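Local coordinates for amino acid adenylation domain-containing protein (Bacillus stratosphericus LAMA 585, PDB 6ULY), which probably selects and activates an alpha-keto acid as its acyl adenylate within a nonribosomal depsipeptide synthetase, at residues A[305-310]-A[379-384]; A[326-331]-A[342-347]; A[355-360]-A[370-375]. One frame throughout, in Å; residues are numbered along the deposited sequence.

In the fold
Running from the N terminus, the chain leaves strand 297-301, passes through 305-310 into helix 307-317, and returns as strand 327-333. Contact 2 closes the short loop from 326-331 through strand 338-342 to 342-347, at the adenine end of the keto acyl adenylate. Contact 3 follows in series, joining strand 355-359 to the loop 370-375 that precedes strand 377-381. Both nest inside the longer loop closed by contact 1, where 379-384 meets the start of helix 307-317. Contact 1 touches contact 2 through Thr381 and Pro329, and contact 3 through the pairing of strands 355-359 and 377-381, linking nucleotide pocket to outer hairpin.

Contact 1: residues A[305-310]-A[379-384]; sequences VVPKTI and SFTELG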
loop_
_atom_site.group_PDB
_atom_site.type_symbol
_atom_site.label_atom_id
_atom_site.label_comp_id
_atom_site.label_asym_id
_atom_site.label_seq_id
_atom_site.Cartn_x
_atom_site.Cartn_y
_atom_site.Cartn_z
ATOM N N VAL A 305 -22.255 -4.999 -8.262
ATOM C CA VAL A 305 -23.629 -5.484 -8.344
ATOM C C VAL A 305 -23.761 -6.245 -9.659
ATOM O O VAL A 305 -23.654 -5.659 -10.738
ATOM C CB VAL A 305 -24.640 -4.333 -8.259
ATOM C CG1 VAL A 305 -26.071 -4.866 -8.316
ATOM C CG2 VAL A 305 -24.419 -3.527 -6.987
ATOM N N VAL A 306 -23.985 -7.549 -9.565
ATOM C CA VAL A 306 -24.022 -8.424 -10.741
ATOM C C VAL A 306 -25.457 -8.481 -11.240
ATOM O O VAL A 306 -26.362 -8.841 -10.468
ATOM C CB VAL A 306 -23.498 -9.826 -10.403
ATOM C CG1 VAL A 306 -23.488 -10.696 -11.650
ATOM C CG2 VAL A 306 -22.106 -9.740 -9.789
ATOM N N PRO A 307 -25.721 -8.147 -12.512
ATOM C CA PRO A 307 -27.107 -8.207 -13.006
ATOM C C PRO A 307 -27.775 -9.558 -12.805
ATOM O O PRO A 307 -28.914 -9.621 -12.323
ATOM C CB PRO A 307 -26.953 -7.859 -14.494
ATOM C CG PRO A 307 -25.715 -7.031 -14.565
ATOM C CD PRO A 307 -24.797 -7.567 -13.506
ATOM N N LYS A 308 -27.101 -10.648 -13.168
ATOM C CA LYS A 308 -27.740 -11.954 -13.074
ATOM C C LYS A 308 -27.951 -12.396 -11.631
ATOM O O LYS A 308 -28.801 -13.254 -11.381
ATOM C CB LYS A 308 -26.919 -12.990 -13.840
ATOM C CG LYS A 308 -27.109 -12.895 -15.348
ATOM C CD LYS A 308 -26.283 -13.928 -16.099
ATOM C CE LYS A 308 -26.713 -14.019 -17.556
ATOM N NZ LYS A 308 -25.876 -14.969 -18.341
ATOM N N THR A 309 -27.211 -11.827 -10.679
ATOM C CA THR A 309 -27.436 -12.157 -9.276
ATOM C C THR A 309 -28.737 -11.541 -8.774
ATOM O O THR A 309 -29.547 -12.216 -8.128
ATOM C CB THR A 309 -26.257 -11.677 -8.427
ATOM O OG1 THR A 309 -25.076 -12.407 -8.778
ATOM C CG2 THR A 309 -26.542 -11.870 -6.944
ATOM N N ILE A 310 -28.955 -10.257 -9.064
ATOM C CA ILE A 310 -30.148 -9.584 -8.563
ATOM C C ILE A 310 -31.390 -10.095 -9.282
ATOM O O ILE A 310 -32.455 -10.246 -8.672
ATOM C CB ILE A 310 -30.006 -8.055 -8.694
ATOM C CG1 ILE A 310 -29.765 -7.652 -10.149
ATOM C CG2 ILE A 310 -28.881 -7.551 -7.804
ATOM C CD1 ILE A 310 -29.491 -6.167 -10.333
ATOM N N SER A 379 -21.937 -6.409 -19.277
ATOM C CA SER A 379 -23.139 -5.834 -18.691
ATOM C C SER A 379 -22.799 -5.250 -17.329
ATOM O O SER A 379 -22.228 -5.939 -16.476
ATOM C CB SER A 379 -24.244 -6.886 -18.555
ATOM O OG SER A 379 -24.748 -7.261 -19.825
ATOM N N PHE A 380 -23.153 -3.984 -17.130
ATOM C CA PHE A 380 -22.930 -3.293 -15.872
ATOM C C PHE A 380 -24.263 -2.888 -15.261
ATOM O O PHE A 380 -25.225 -2.579 -15.970
ATOM C CB PHE A 380 -22.060 -2.046 -16.066
ATOM C CG PHE A 380 -20.708 -2.332 -16.651
ATOM C CD1 PHE A 380 -19.722 -2.934 -15.890
ATOM C CD2 PHE A 380 -20.417 -1.981 -17.958
ATOM C CE1 PHE A 380 -18.469 -3.191 -16.426
ATOM C CE2 PHE A 380 -19.169 -2.232 -18.496
ATOM C CZ PHE A 380 -18.197 -2.842 -17.727
ATOM N N THR A 381 -24.307 -2.888 -13.934
ATOM C CA THR A 381 -25.481 -2.444 -13.198
ATOM C C THR A 381 -25.351 -0.956 -12.904
ATOM O O THR A 381 -24.403 -0.532 -12.234
ATOM C CB THR A 381 -25.636 -3.232 -11.899
ATOM O OG1 THR A 381 -25.717 -4.632 -12.192
ATOM C CG2 THR A 381 -26.890 -2.779 -11.152
ATOM N N GLU A 382 -26.299 -0.166 -13.405
ATOM C CA GLU A 382 -26.326 1.252 -13.080
ATOM C C GLU A 382 -26.513 1.438 -11.581
ATOM O O GLU A 382 -27.282 0.717 -10.938
ATOM C CB GLU A 382 -27.452 1.955 -13.840
ATOM C CG GLU A 382 -27.244 2.029 -15.343
ATOM C CD GLU A 382 -28.311 2.857 -16.043
ATOM O OE1 GLU A 382 -29.384 2.305 -16.370
ATOM O OE2 GLU A 382 -28.080 4.065 -16.256
ATOM N N LEU A 383 -25.798 2.410 -11.021
ATOM C CA LEU A 383 -25.874 2.706 -9.599
ATOM C C LEU A 383 -26.638 3.991 -9.311
ATOM O O LEU A 383 -26.809 4.348 -8.140
ATOM C CB LEU A 383 -24.463 2.771 -9.001
ATOM C CG LEU A 383 -23.630 1.502 -9.233
ATOM C CD1 LEU A 383 -22.286 1.587 -8.525
ATOM C CD2 LEU A 383 -24.380 0.245 -8.789
ATOM N N GLY A 384 -27.109 4.686 -10.341
ATOM C CA GLY A 384 -28.100 5.731 -10.172
ATOM C C GLY A 384 -27.500 7.119 -10.070
ATOM O O GLY A 384 -26.289 7.335 -10.176
#
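Thr381 carries its methyl CG2 anti to the backbone N and its hydroxyl anti to the carbonyl carbon (chi1 -57°), which turns both branches onto Val305: OG1 reaches the carbonyl, CG2 the side chain. In Val305, CG1 in turn stands anti to the backbone N (chi1 -179°), leaving CG2 for Leu383. The contact belongs to the AMP-binding fold of the ANL clan. It joins the loop entering helix 307-317 to strand 377-381 and the residues that follow it, beside the adenylate pocket.

Thr381 OG1 donates to Val305 O at 2.7 Å, approaching well above the carbonyl plane, 54° out of it. The two side chains cross at about a right angle, and Val305 CG1 meets Thr381 CG2 at 3.6 Å. Val305 CG2 slides past Leu383 CD2 at 4.2 Å, the two side chains running in opposite directions. Val305 and Leu383 both touch the bound keto acyl adenylate, so this apolar pair forms part of the pocket wall. Leu383 and Gly384 both face Leu451 in a classic beta bulge, which ties this turn of the chain to strand 450-456.

At the helix end, Val306 holds the N-cap position and accepts through its O from Ile310 N. Pro307, in the first turn, lays its ring alongside Thr381; its CG also lies 4.1 Å from Ser379 O. The Ser379 hydroxyl is hydrogen-bonded to Thr357 OG1 on the neighbouring strand. Ile310 CD1 touches Thr381 CG2 more loosely, at 4.3 Å, while that methyl also packs against Pro329. The hydroxyl side of Thr381 is covered by the proline, whose CD sits 3.3 Å from Thr381 OG1.

Contact 2: residues A[326-331]-A[342-347]; sequences VIRPAF and FSFAIE. With QA7 (5'-O-{(S)-hydroxy[(4-methyl-2-oxopentanoyl)oxy]phosphoryl}adenosine), chain C.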
loop_
_atom_site.group_PDB
_atom_site.type_symbol
_atom_site.label_atom_id
_atom_site.label_comp_id
_atom_site.label_asym_id
_atom_site.label_seq_id
_atom_site.Cartn_x
_atom_site.Cartn_y
_atom_site.Cartn_z
ATOM N N VAL A 326 -37.691 -3.905 -5.699
ATOM C CA VAL A 326 -37.182 -3.521 -4.387
ATOM C C VAL A 326 -35.664 -3.387 -4.354
ATOM O O VAL A 326 -35.133 -2.724 -3.454
ATOM C CB VAL A 326 -37.613 -4.536 -3.313
ATOM C CG1 VAL A 326 -39.127 -4.697 -3.308
ATOM C CG2 VAL A 326 -36.919 -5.884 -3.537
ATOM N N ILE A 327 -34.947 -4.003 -5.289
ATOM C CA ILE A 327 -33.489 -4.015 -5.239
ATOM C C ILE A 327 -32.964 -2.684 -5.760
ATOM O O ILE A 327 -33.216 -2.313 -6.912
ATOM C CB ILE A 327 -32.911 -5.191 -6.041
ATOM C CG1 ILE A 327 -33.069 -6.490 -5.249
ATOM C CG2 ILE A 327 -31.442 -4.926 -6.382
ATOM C CD1 ILE A 327 -32.565 -7.722 -5.975
ATOM N N ARG A 328 -32.222 -1.973 -4.917
ATOM C CA ARG A 328 -31.664 -0.666 -5.261
ATOM C C ARG A 328 -30.144 -0.731 -5.221
ATOM O O ARG A 328 -29.544 -0.655 -4.133
ATOM C CB ARG A 328 -32.192 0.403 -4.306
ATOM C CG ARG A 328 -33.701 0.506 -4.327
ATOM C CD ARG A 328 -34.210 1.685 -3.522
ATOM N NE ARG A 328 -35.649 1.583 -3.293
ATOM C CZ ARG A 328 -36.342 2.378 -2.484
ATOM N NH1 ARG A 328 -35.734 3.350 -1.819
ATOM N NH2 ARG A 328 -37.646 2.195 -2.337
ATOM N N PRO A 329 -29.477 -0.894 -6.361
ATOM C CA PRO A 329 -28.013 -0.795 -6.367
ATOM C C PRO A 329 -27.558 0.544 -5.807
ATOM O O PRO A 329 -28.214 1.573 -5.992
ATOM C CB PRO A 329 -27.653 -0.945 -7.849
ATOM C CG PRO A 329 -28.794 -1.704 -8.441
ATOM C CD PRO A 329 -30.014 -1.282 -7.677
ATOM N N ALA A 330 -26.430 0.522 -5.102
ATOM C CA ALA A 330 -25.894 1.733 -4.498
ATOM C C ALA A 330 -24.380 1.621 -4.401
ATOM O O ALA A 330 -23.822 0.523 -4.359
ATOM C CB ALA A 330 -26.499 1.981 -3.115
ATOM N N PHE A 331 -23.720 2.780 -4.365
ATOM C CA PHE A 331 -22.275 2.852 -4.208
ATOM C C PHE A 331 -21.932 3.932 -3.195
ATOM O O PHE A 331 -22.614 4.955 -3.093
ATOM C CB PHE A 331 -21.563 3.146 -5.538
ATOM C CG PHE A 331 -20.299 3.949 -5.383
ATOM C CD1 PHE A 331 -19.111 3.335 -5.028
ATOM C CD2 PHE A 331 -20.304 5.321 -5.578
ATOM C CE1 PHE A 331 -17.950 4.074 -4.878
ATOM C CE2 PHE A 331 -19.151 6.060 -5.427
ATOM C CZ PHE A 331 -17.973 5.437 -5.076
ATOM N N PHE A 342 -27.946 5.997 -5.684
ATOM C CA PHE A 342 -28.944 4.940 -5.564
ATOM C C PHE A 342 -29.652 4.778 -6.901
ATOM O O PHE A 342 -30.060 5.772 -7.510
ATOM C CB PHE A 342 -29.975 5.255 -4.473
ATOM C CG PHE A 342 -29.430 5.201 -3.076
ATOM C CD1 PHE A 342 -29.406 4.009 -2.374
ATOM C CD2 PHE A 342 -28.963 6.348 -2.454
ATOM C CE1 PHE A 342 -28.915 3.958 -1.084
ATOM C CE2 PHE A 342 -28.472 6.304 -1.164
ATOM C CZ PHE A 342 -28.447 5.108 -0.478
ATOM N N SER A 343 -29.802 3.533 -7.347
ATOM C CA SER A 343 -30.498 3.215 -8.588
ATOM C C SER A 343 -31.881 2.662 -8.270
ATOM O O SER A 343 -32.011 1.716 -7.486
ATOM C CB SER A 343 -29.705 2.200 -9.413
ATOM O OG SER A 343 -30.462 1.735 -10.518
ATOM N N PHE A 344 -32.912 3.255 -8.878
ATOM C CA PHE A 344 -34.297 2.852 -8.662
ATOM C C PHE A 344 -34.903 2.216 -9.909
ATOM O O PHE A 344 -36.114 2.303 -10.128
ATOM C CB PHE A 344 -35.152 4.045 -8.235
ATOM C CG PHE A 344 -34.521 4.898 -7.179
ATOM C CD1 PHE A 344 -34.697 4.609 -5.841
ATOM C CD2 PHE A 344 -33.751 5.995 -7.530
ATOM C CE1 PHE A 344 -34.117 5.400 -4.865
ATOM C CE2 PHE A 344 -33.170 6.786 -6.563
ATOM C CZ PHE A 344 -33.355 6.489 -5.228
ATOM N N ALA A 345 -34.076 1.571 -10.729
ATOM C CA ALA A 345 -34.487 1.113 -12.047
ATOM C C ALA A 345 -34.426 -0.396 -12.229
ATOM O O ALA A 345 -34.799 -0.886 -13.301
ATOM C CB ALA A 345 -33.616 1.774 -13.126
ATOM N N ILE A 346 -33.956 -1.145 -11.233
ATOM C CA ILE A 346 -33.889 -2.597 -11.363
ATOM C C ILE A 346 -35.296 -3.174 -11.281
ATOM O O ILE A 346 -36.070 -2.840 -10.374
ATOM C CB ILE A 346 -32.974 -3.192 -10.282
ATOM C CG1 ILE A 346 -31.522 -2.742 -10.497
ATOM C CG2 ILE A 346 -33.082 -4.717 -10.266
ATOM C CD1 ILE A 346 -30.888 -3.249 -11.787
ATOM N N GLU A 347 -35.632 -4.046 -12.231
ATOM C CA GLU A 347 -36.969 -4.622 -12.329
ATOM C C GLU A 347 -36.867 -6.098 -12.674
ATOM O O GLU A 347 -36.161 -6.469 -13.617
ATOM C CB GLU A 347 -37.800 -3.896 -13.392
ATOM C CG GLU A 347 -38.115 -2.452 -13.050
ATOM C CD GLU A 347 -38.660 -1.682 -14.235
ATOM O OE1 GLU A 347 -38.577 -2.198 -15.371
ATOM O OE2 GLU A 347 -39.171 -0.560 -14.030
HETATM C C01 QA7 C . -23.422 1.530 -0.445
HETATM C C02 QA7 C . -22.541 1.187 0.697
HETATM C C03 QA7 C . -22.883 2.036 1.890
HETATM C C04 QA7 C . -21.150 1.266 0.154
HETATM C C05 QA7 C . -20.089 1.862 1.024
HETATM C C06 QA7 C . -18.821 1.107 1.248
HETATM C C10 QA7 C . -15.851 1.469 -0.514
HETATM C C11 QA7 C . -15.451 0.866 -1.684
HETATM C C12 QA7 C . -15.656 1.870 -2.895
HETATM C C13 QA7 C . -15.840 1.140 -3.859
HETATM C C14 QA7 C . -16.513 -0.253 -3.297
HETATM C C16 QA7 C . -18.822 0.181 -2.912
HETATM C C18 QA7 C . -19.712 -0.502 -4.725
HETATM C C19 QA7 C . -20.511 -0.883 -5.798
HETATM C C21 QA7 C . -18.703 -1.558 -6.918
HETATM C C23 QA7 C . -18.400 -0.690 -4.826
HETATM N N15 QA7 C . -17.869 -0.265 -3.672
HETATM N N17 QA7 C . -19.955 0.046 -3.536
HETATM N N20 QA7 C . -19.974 -1.389 -6.854
HETATM N N22 QA7 C . -17.918 -1.231 -5.956
HETATM N N24 QA7 C . -21.895 -0.688 -5.722
HETATM O O07 QA7 C . -17.773 1.635 1.916
HETATM O O09 QA7 C . -15.662 0.658 0.584
HETATM O O25 QA7 C . -16.371 -0.255 -2.050
HETATM O O26 QA7 C . -14.653 0.673 -4.530
HETATM O O27 QA7 C . -14.568 2.883 -3.125
HETATM O O28 QA7 C . -16.233 0.145 2.986
HETATM O O29 QA7 C . -15.477 2.168 2.417
HETATM O O30 QA7 C . -18.749 0.060 0.838
HETATM O O31 QA7 C . -20.241 2.895 1.467
HETATM P P08 QA7 C . -16.275 1.115 1.957
HETATM O O HOH W 1 -33.909 -0.314 -8.345
#
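The Phe344 ring meets the extended Arg328 chain at a slant, ring CD1 3.8 Å from Arg328 CD, with ring and guanidinium planes 61° apart. Arg328 NH1 is hydrogen-bonded to Asn207 OD1 of helix 193-207, which Phe344 also touches. The Phe342 ring is likewise met obliquely by the methyl of Ala330, CB to Phe342 CD1 3.6 Å, and both side chains pack on Ile299 of the adjoining strand. Phe331 presents its ring edge to the keto acyl adenylate, with C13 of the ribose in the ring plane.

Pro329 packs across Ile346, Pro329 CD to Ile346 CG1 3.5 Å; CG1 lies anti to the carbonyl carbon in Ile346 (chi1 -66°), which carries it to the proline ring.

Ala330 and Phe342 form an antiparallel non-hydrogen-bonded pair. Next to it, Ser343 N donates to Pro329 O at 2.9 Å, in the carbonyl plane and nearly straight (163° at the hydrogen). Beyond this bond the two backbones are spanned by a water, which donates to Ile327 O (2.6 Å) and Ser343 O and accepts from Ile346 N. It thus satisfies three buried backbone atoms where direct pairing has ended.

At the other end Ala330 O accepts from N24, the adenine amino group, at 2.7 Å. A backbone carbonyl within a core strand, accepting from the adenine amine, marks the adenine site of the adenylate-forming fold, here holding the keto acyl adenylate.

Contact 3: residues A[355-360]-A[370-375]; sequences VLTFEE and AEARET
The two-stranded antiparallel sheet formed by strands 355-359 and 377-381 has a connection that folds back beside its first strand, and this contact joins strand and connection. Ala370 N donates to Thr357 O at 3.1 Å, coming from above the carbonyl plane, 44° out of it. Thr357 points its methyl at the same residue: CG2, anti to the backbone N (chi1 -72°), lies 3.2 Å from Ala370 O and then reaches Ala372. Its hydroxyl turns elsewhere, to Ser379 OG on the partner strand.

Further along, Glu359 and Arg373 form a salt bridge on the surface. The Glu359 chain bends at chi2, bringing the carboxylate over to the loop, and the Arg373 chain bends at chi3 to meet it. Arg373 NH2 donates to Glu359 OE2 at 2.8 Å on the syn side, while Arg373 NH1 adds a weak bond to the same oxygen at 3.3 Å. One carboxylate oxygen is therefore gripped by both terminal nitrogens, the two flat groups being inclined by 28°. Glu359 OE1 instead sits by the methyl of Ala370, 3.1 Å from CB. Arg373 N is bonded to Thr377 OG1, which fixes the loop to the returning strand as well. Segment 370-375 is thus held to 355-360 by the Ala370-Thr357 backbone bond and the Glu359-Arg373 salt bridge, within the long surface connection between antiparallel strands 355-359 and 377-381, away from the adenylate.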
loop_
_atom_site.group_PDB
_atom_site.type_symbol
_atom_site.label_atom_id
_atom_site.label_comp_id
_atom_site.label_asym_id
_atom_site.label_seq_id
_atom_site.Cartn_x
_atom_site.Cartn_y
_atom_site.Cartn_z
ATOM N N VAL A 355 -29.680 -1.734 -16.318
ATOM C CA VAL A 355 -28.484 -2.507 -16.635
ATOM C C VAL A 355 -28.030 -2.104 -18.031
ATOM O O VAL A 355 -28.838 -2.077 -18.966
ATOM C CB VAL A 355 -28.746 -4.025 -16.564
ATOM C CG1 VAL A 355 -27.487 -4.804 -16.923
ATOM C CG2 VAL A 355 -29.245 -4.414 -15.180
ATOM N N LEU A 356 -26.746 -1.786 -18.171
ATOM C CA LEU A 356 -26.178 -1.313 -19.427
ATOM C C LEU A 356 -25.223 -2.357 -19.982
ATOM O O LEU A 356 -24.378 -2.882 -19.250
ATOM C CB LEU A 356 -25.441 0.013 -19.231
ATOM C CG LEU A 356 -26.296 1.188 -18.759
ATOM C CD1 LEU A 356 -25.416 2.353 -18.336
ATOM C CD2 LEU A 356 -27.262 1.616 -19.851
ATOM N N THR A 357 -25.351 -2.642 -21.273
ATOM C CA THR A 357 -24.492 -3.597 -21.956
ATOM C C THR A 357 -23.799 -2.906 -23.119
ATOM O O THR A 357 -24.428 -2.155 -23.870
ATOM C CB THR A 357 -25.291 -4.808 -22.455
ATOM O OG1 THR A 357 -25.675 -5.619 -21.339
ATOM C CG2 THR A 357 -24.467 -5.645 -23.421
ATOM N N PHE A 358 -22.499 -3.160 -23.257
ATOM C CA PHE A 358 -21.684 -2.505 -24.268
ATOM C C PHE A 358 -20.768 -3.523 -24.929
ATOM O O PHE A 358 -20.535 -4.616 -24.407
ATOM C CB PHE A 358 -20.826 -1.380 -23.675
ATOM C CG PHE A 358 -21.607 -0.341 -22.928
ATOM C CD1 PHE A 358 -22.281 0.660 -23.607
ATOM C CD2 PHE A 358 -21.654 -0.354 -21.543
ATOM C CE1 PHE A 358 -22.992 1.627 -22.920
ATOM C CE2 PHE A 358 -22.361 0.610 -20.851
ATOM C CZ PHE A 358 -23.032 1.600 -21.542
ATOM N N GLU A 359 -20.238 -3.138 -26.085
ATOM C CA GLU A 359 -19.240 -3.955 -26.756
ATOM C C GLU A 359 -17.940 -3.936 -25.959
ATOM O O GLU A 359 -17.530 -2.895 -25.439
ATOM C CB GLU A 359 -18.998 -3.436 -28.174
ATOM C CG GLU A 359 -18.651 -4.516 -29.187
ATOM C CD GLU A 359 -19.862 -5.324 -29.621
ATOM O OE1 GLU A 359 -21.000 -4.848 -29.422
ATOM O OE2 GLU A 359 -19.677 -6.435 -30.161
ATOM N N GLU A 360 -17.299 -5.103 -25.847
ATOM C CA GLU A 360 -16.005 -5.166 -25.174
ATOM C C GLU A 360 -14.955 -4.333 -25.899
ATOM O O GLU A 360 -14.012 -3.838 -25.273
ATOM C CB GLU A 360 -15.535 -6.618 -25.062
ATOM C CG GLU A 360 -16.130 -7.376 -23.885
ATOM C CD GLU A 360 -15.594 -8.792 -23.759
ATOM O OE1 GLU A 360 -15.519 -9.300 -22.620
ATOM O OE2 GLU A 360 -15.246 -9.397 -24.796
ATOM N N ALA A 370 -24.801 -2.483 -26.917
ATOM C CA ALA A 370 -25.013 -3.715 -27.659
ATOM C C ALA A 370 -26.020 -4.564 -26.901
ATOM O O ALA A 370 -26.300 -4.327 -25.724
ATOM C CB ALA A 370 -23.703 -4.484 -27.862
ATOM N N GLU A 371 -26.572 -5.549 -27.598
ATOM C CA GLU A 371 -27.421 -6.553 -26.975
ATOM C C GLU A 371 -26.527 -7.661 -26.433
ATOM O O GLU A 371 -25.614 -8.121 -27.126
ATOM C CB GLU A 371 -28.434 -7.107 -27.977
ATOM C CG GLU A 371 -29.512 -6.105 -28.376
ATOM C CD GLU A 371 -30.845 -6.382 -27.704
ATOM O OE1 GLU A 371 -31.547 -7.321 -28.139
ATOM O OE2 GLU A 371 -31.187 -5.670 -26.737
ATOM N N ALA A 372 -26.778 -8.068 -25.191
ATOM C CA ALA A 372 -25.896 -9.018 -24.526
ATOM C C ALA A 372 -25.728 -10.279 -25.365
ATOM O O ALA A 372 -26.687 -10.791 -25.951
ATOM C CB ALA A 372 -26.443 -9.371 -23.142
ATOM N N ARG A 373 -24.493 -10.773 -25.424
ATOM C CA ARG A 373 -24.144 -11.961 -26.187
ATOM C C ARG A 373 -23.263 -12.861 -25.331
ATOM O O ARG A 373 -22.776 -12.465 -24.267
ATOM C CB ARG A 373 -23.422 -11.598 -27.491
ATOM C CG ARG A 373 -24.200 -10.651 -28.394
ATOM C CD ARG A 373 -23.493 -10.459 -29.725
ATOM N NE ARG A 373 -22.040 -10.504 -29.569
ATOM C CZ ARG A 373 -21.246 -9.440 -29.491
ATOM N NH1 ARG A 373 -19.939 -9.609 -29.339
ATOM N NH2 ARG A 373 -21.742 -8.212 -29.573
ATOM N N GLU A 374 -23.054 -14.088 -25.814
ATOM C CA GLU A 374 -22.254 -15.049 -25.060
ATOM C C GLU A 374 -20.845 -14.522 -24.818
ATOM O O GLU A 374 -20.279 -14.715 -23.735
ATOM C CB GLU A 374 -22.207 -16.386 -25.802
ATOM C CG GLU A 374 -23.560 -16.864 -26.309
ATOM C CD GLU A 374 -23.510 -18.276 -26.858
ATOM O OE1 GLU A 374 -23.819 -19.220 -26.100
ATOM O OE2 GLU A 374 -23.154 -18.442 -28.042
ATOM N N THR A 375 -20.264 -13.852 -25.813
ATOM C CA THR A 375 -18.934 -13.275 -25.695
ATOM C C THR A 375 -18.912 -11.925 -26.397
ATOM O O THR A 375 -19.740 -11.638 -27.267
ATOM C CB THR A 375 -17.852 -14.184 -26.302
ATOM O OG1 THR A 375 -18.116 -14.378 -27.699
ATOM C CG2 THR A 375 -17.820 -15.534 -25.596
#